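Putative TetR-family transcriptional regulator (Syntrophomonas wolfei subsp. wolfei, PDB 3LWJ) probably binds DNA through a helix-turn-helix motif and regulates transcription. Local coordinates at residues F67-Y78 with T92-N103. Residues are numbered along the deposited sequence; the frame is centred on the assembly and turned at random. Where two conformers were deposited one is given.
With EDO (1,2-ethanediol), chain B.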
loop_
_atom_site.group_PDB
_atom_site.type_symbol
_atom_site.label_atom_id
_atom_site.label_comp_id
_atom_site.label_asym_id
_atom_site.label_seq_id
_atom_site.Cartn_x
_atom_site.Cartn_y
_atom_site.Cartn_z
ATOM N N PHE A 67 -6.055 14.346 -10.841
ATOM C CA PHE A 67 -5.153 14.211 -9.693
ATOM C C PHE A 67 -3.719 13.957 -10.162
ATOM O O PHE A 67 -2.791 14.645 -9.747
ATOM C CB PHE A 67 -5.670 13.057 -8.838
ATOM C CG PHE A 67 -5.225 13.031 -7.379
ATOM C CD1 PHE A 67 -4.733 14.155 -6.704
ATOM C CD2 PHE A 67 -5.385 11.844 -6.667
ATOM C CE1 PHE A 67 -4.389 14.073 -5.359
ATOM C CE2 PHE A 67 -5.048 11.757 -5.323
ATOM C CZ PHE A 67 -4.552 12.885 -4.663
ATOM N N ALA A 68 -3.545 12.963 -11.029
ATOM C CA ALA A 68 -2.222 12.658 -11.621
ATOM C C ALA A 68 -1.667 13.893 -12.316
ATOM O O ALA A 68 -0.492 14.194 -12.223
ATOM C CB ALA A 68 -2.322 11.477 -12.646
ATOM N N LYS A 69 -2.535 14.584 -13.032
ATOM C CA LYS A 69 -2.150 15.729 -13.791
ATOM C C LYS A 69 -1.624 16.846 -12.880
ATOM O O LYS A 69 -0.645 17.519 -13.211
ATOM C CB LYS A 69 -3.336 16.229 -14.620
ATOM C CG LYS A 69 -2.940 17.320 -15.574
ATOM C CD LYS A 69 -4.095 17.863 -16.385
ATOM C CE LYS A 69 -3.558 18.920 -17.346
ATOM N NZ LYS A 69 -4.649 19.653 -18.000
ATOM N N GLN A 70 -2.284 17.049 -11.752
ATOM C CA GLN A 70 -1.859 18.074 -10.788
ATOM C C GLN A 70 -0.511 17.723 -10.095
ATOM O O GLN A 70 0.360 18.591 -9.928
ATOM C CB GLN A 70 -2.970 18.290 -9.765
ATOM C CG GLN A 70 -2.777 19.450 -8.784
ATOM C CD GLN A 70 -3.827 19.420 -7.669
ATOM O OE1 GLN A 70 -4.836 18.702 -7.774
ATOM N NE2 GLN A 70 -3.582 20.172 -6.588
ATOM N N ILE A 71 -0.338 16.445 -9.731
ATOM C CA ILE A 71 0.932 15.930 -9.190
ATOM C C ILE A 71 2.079 16.140 -10.212
ATOM O O ILE A 71 3.118 16.733 -9.891
ATOM C CB ILE A 71 0.812 14.400 -8.814
ATOM C CG1 ILE A 71 -0.205 14.187 -7.671
ATOM C CG2 ILE A 71 2.172 13.803 -8.429
ATOM C CD1 ILE A 71 -0.531 12.709 -7.391
ATOM N N ILE A 72 1.865 15.685 -11.445
ATOM C CA ILE A 72 2.918 15.715 -12.470
ATOM C C ILE A 72 3.289 17.140 -12.883
ATOM O O ILE A 72 4.448 17.415 -13.108
ATOM C CB ILE A 72 2.530 14.861 -13.717
ATOM C CG1 ILE A 72 2.447 13.380 -13.320
ATOM C CG2 ILE A 72 3.527 15.078 -14.927
ATOM C CD1 ILE A 72 1.955 12.524 -14.450
ATOM N N SER A 73 2.309 18.035 -12.955
ATOM C CA SER A 73 2.560 19.437 -13.347
ATOM C C SER A 73 3.200 20.263 -12.221
ATOM O O SER A 73 4.055 21.125 -12.481
ATOM C CB SER A 73 1.283 20.122 -13.856
ATOM O OG SER A 73 0.325 20.234 -12.827
ATOM N N SER A 74 2.837 20.002 -10.979
ATOM C CA SER A 74 3.528 20.645 -9.858
ATOM C C SER A 74 5.026 20.312 -9.863
ATOM O O SER A 74 5.866 21.182 -9.699
ATOM C CB SER A 74 2.906 20.211 -8.539
ATOM O OG SER A 74 1.532 20.540 -8.526
ATOM N N ILE A 75 5.352 19.043 -10.068
ATOM C CA ILE A 75 6.735 18.589 -10.088
ATOM C C ILE A 75 7.468 19.215 -11.306
ATOM O O ILE A 75 8.563 19.800 -11.175
ATOM C CB ILE A 75 6.795 17.048 -10.143
ATOM C CG1 ILE A 75 6.255 16.437 -8.829
ATOM C CG2 ILE A 75 8.225 16.547 -10.350
ATOM C CD1 ILE A 75 6.156 14.912 -8.827
ATOM N N SER A 76 6.847 19.096 -12.478
ATOM C CA SER A 76 7.423 19.626 -13.742
ATOM C C SER A 76 7.650 21.128 -13.689
ATOM O O SER A 76 8.670 21.624 -14.170
ATOM C CB SER A 76 6.531 19.272 -14.935
ATOM O OG SER A 76 6.319 17.879 -14.975
ATOM N N GLU A 77 6.723 21.859 -13.091
ATOM C CA GLU A 77 6.935 23.288 -12.858
ATOM C C GLU A 77 8.137 23.571 -11.954
ATOM O O GLU A 77 8.895 24.483 -12.208
ATOM C CB GLU A 77 5.675 23.919 -12.264
ATOM C CG GLU A 77 4.574 24.127 -13.293
ATOM C CD GLU A 77 3.172 24.139 -12.700
ATOM O OE1 GLU A 77 3.031 24.302 -11.466
ATOM O OE2 GLU A 77 2.207 23.973 -13.480
ATOM N N TYR A 78 8.298 22.800 -10.888
ATOM C CA TYR A 78 9.413 22.985 -9.960
ATOM C C TYR A 78 10.773 22.749 -10.660
ATOM O O TYR A 78 11.776 23.424 -10.380
ATOM C CB TYR A 78 9.254 22.032 -8.757
ATOM C CG TYR A 78 10.387 22.046 -7.752
ATOM C CD1 TYR A 78 10.862 23.222 -7.215
ATOM C CD2 TYR A 78 10.970 20.861 -7.329
ATOM C CE1 TYR A 78 11.888 23.214 -6.263
ATOM C CE2 TYR A 78 12.006 20.853 -6.404
ATOM C CZ TYR A 78 12.459 22.018 -5.884
ATOM O OH TYR A 78 13.469 21.963 -4.955
ATOM N N THR A 92 10.482 16.949 -4.336
ATOM C CA THR A 92 9.322 16.503 -5.108
ATOM C C THR A 92 8.399 15.583 -4.260
ATOM O O THR A 92 7.206 15.544 -4.482
ATOM C CB THR A 92 9.666 15.821 -6.439
ATOM O OG1 THR A 92 10.678 14.801 -6.261
ATOM C CG2 THR A 92 10.149 16.873 -7.468
ATOM N N LYS A 93 8.970 14.888 -3.283
ATOM C CA LYS A 93 8.160 13.990 -2.444
ATOM C C LYS A 93 7.302 14.854 -1.522
ATOM O O LYS A 93 6.106 14.652 -1.418
ATOM C CB LYS A 93 9.051 13.023 -1.679
ATOM C CG LYS A 93 10.023 12.227 -2.526
ATOM C CD LYS A 93 9.368 11.510 -3.678
ATOM C CE LYS A 93 10.419 10.969 -4.607
ATOM N NZ LYS A 93 11.034 12.009 -5.497
ATOM N N ARG A 94 7.887 15.896 -0.938
ATOM C CA ARG A 94 7.076 16.844 -0.190
ATOM C C ARG A 94 5.961 17.471 -1.048
ATOM O O ARG A 94 4.792 17.481 -0.640
ATOM C CB ARG A 94 7.928 17.915 0.475
ATOM C CG ARG A 94 7.108 19.047 0.996
ATOM C CD ARG A 94 7.736 19.811 2.171
ATOM N NE ARG A 94 9.184 19.959 2.121
ATOM C CZ ARG A 94 9.980 19.858 3.180
ATOM N NH1 ARG A 94 9.457 19.588 4.374
ATOM N NH2 ARG A 94 11.303 20.034 3.053
ATOM N N LEU A 95 6.309 17.981 -2.231
ATOM C CA LEU A 95 5.285 18.475 -3.157
ATOM C C LEU A 95 4.177 17.490 -3.373
ATOM O O LEU A 95 3.012 17.881 -3.344
ATOM C CB LEU A 95 5.835 18.806 -4.555
ATOM C CG LEU A 95 6.443 20.161 -4.747
ATOM C CD1 LEU A 95 6.908 20.299 -6.196
ATOM C CD2 LEU A 95 5.457 21.266 -4.331
ATOM N N THR A 96 4.519 16.223 -3.645
ATOM C CA THR A 96 3.495 15.238 -3.933
ATOM C C THR A 96 2.608 15.088 -2.718
ATOM O O THR A 96 1.388 15.055 -2.841
ATOM C CB THR A 96 4.078 13.852 -4.293
ATOM O OG1 THR A 96 4.915 13.966 -5.442
ATOM C CG2 THR A 96 2.960 12.866 -4.542
HETATM N N MSE A 97 3.228 14.997 -1.547
HETATM C CA MSE A 97 2.470 14.769 -0.301
HETATM C C MSE A 97 1.526 15.986 -0.082
HETATM O O MSE A 97 0.386 15.836 0.408
HETATM C CB MSE A 97 3.387 14.537 0.940
HETATM C CG MSE A 97 4.087 13.070 1.195
HETATM SE SE MSE A 97 3.256 11.677 0.112
HETATM C CE MSE A 97 2.068 10.885 1.438
ATOM N N GLU A 98 1.964 17.185 -0.463
ATOM C CA GLU A 98 1.083 18.370 -0.339
ATOM C C GLU A 98 -0.094 18.329 -1.331
ATOM O O GLU A 98 -1.186 18.783 -1.004
ATOM C CB GLU A 98 1.840 19.700 -0.508
ATOM C CG GLU A 98 2.978 19.998 0.512
ATOM C CD GLU A 98 2.526 20.455 1.914
ATOM O OE1 GLU A 98 1.289 20.586 2.167
ATOM O OE2 GLU A 98 3.437 20.690 2.764
ATOM N N VAL A 99 0.097 17.794 -2.538
ATOM C CA VAL A 99 -1.034 17.661 -3.467
ATOM C C VAL A 99 -2.056 16.693 -2.843
ATOM O O VAL A 99 -3.256 16.964 -2.848
ATOM C CB VAL A 99 -0.586 17.195 -4.884
ATOM C CG1 VAL A 99 -1.765 16.967 -5.777
ATOM C CG2 VAL A 99 0.360 18.203 -5.522
ATOM N N PHE A 100 -1.575 15.582 -2.276
ATOM C CA PHE A 100 -2.471 14.660 -1.588
ATOM C C PHE A 100 -3.316 15.437 -0.559
ATOM O O PHE A 100 -4.534 15.312 -0.564
ATOM C CB PHE A 100 -1.715 13.531 -0.869
ATOM C CG PHE A 100 -1.065 12.518 -1.768
ATOM C CD1 PHE A 100 -1.508 12.273 -3.024
ATOM C CD2 PHE A 100 -0.030 11.750 -1.286
ATOM C CE1 PHE A 100 -0.916 11.299 -3.826
ATOM C CE2 PHE A 100 0.559 10.792 -2.073
ATOM C CZ PHE A 100 0.102 10.577 -3.363
ATOM N N ALA A 101 -2.669 16.230 0.294
ATOM C CA ALA A 101 -3.351 16.973 1.361
ATOM C C ALA A 101 -4.369 18.020 0.850
ATOM O O ALA A 101 -5.403 18.267 1.495
ATOM C CB ALA A 101 -2.329 17.633 2.298
ATOM N N GLN A 102 -4.087 18.624 -0.301
ATOM C CA GLN A 102 -5.020 19.580 -0.911
ATOM C C GLN A 102 -6.257 18.892 -1.468
ATOM O O GLN A 102 -7.285 19.542 -1.629
ATOM C CB GLN A 102 -4.334 20.384 -2.019
ATOM C CG GLN A 102 -3.499 21.555 -1.475
ATOM C CD GLN A 102 -2.338 21.936 -2.387
ATOM O OE1 GLN A 102 -2.348 21.650 -3.598
ATOM N NE2 GLN A 102 -1.318 22.569 -1.802
ATOM N N ASN A 103 -6.140 17.591 -1.760
ATOM C CA ASN A 103 -7.240 16.763 -2.244
ATOM C C ASN A 103 -7.531 15.668 -1.216
ATOM O O ASN A 103 -7.404 14.466 -1.523
ATOM C CB ASN A 103 -6.851 16.097 -3.585
ATOM C CG ASN A 103 -6.602 17.117 -4.703
ATOM O OD1 ASN A 103 -7.453 17.272 -5.593
ATOM N ND2 ASN A 103 -5.450 17.834 -4.650
HETATM C C1 EDO B . 10.206 10.964 -9.697
HETATM O O1 EDO B . 9.766 12.346 -9.774
HETATM C C2 EDO B . 10.840 10.433 -8.407
HETATM O O2 EDO B . 12.085 11.053 -8.032
#
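V99 reaches across to helix 56-79 and settles among F67, Q70, I71 and S74, a knobs-into-holes fit that illustrates how neighbouring helices pair in the all-helical body of a TetR-family regulator. The two segments run roughly antiparallel, at 145°, with their axes 9.6 Å apart at closest approach. The valine's CG1, anti to the backbone N, lies 3.7 Å from CG1 of I71 and also touches the Q70 amide carbon and the F67 ring. F67 forms one wall of this hole. Its CZ meets the rim of the F100 ring at CD1, 3.5 Å away, and the two rings are inclined obliquely; L106 and S107 of helix 104-113 also touch the F67 side chain. Toward the other end of the helix pair, T92 CG2 is pressed to 3.5 Å from I75 CG2, tighter than usual for two carbons, while L95 CD1 packs on Y78 CB. N103, the first residue to leave the helix, brings its CB to 3.6 Å from F67 CE1. N103 ND2 donates both to V99 O of its own helix, in a fairly straight bond of 3.0 Å, and, across the contact, to Q70 OE1 in a longer, more bent one (3.3 Å, 140°). Cut back to alanine, this position would probably leave Q70 OE1 without its donor from the other helix. In that cross-helix bond N103 ND2 lies tilted 32° from the plane of the Q70 side-chain carbonyl.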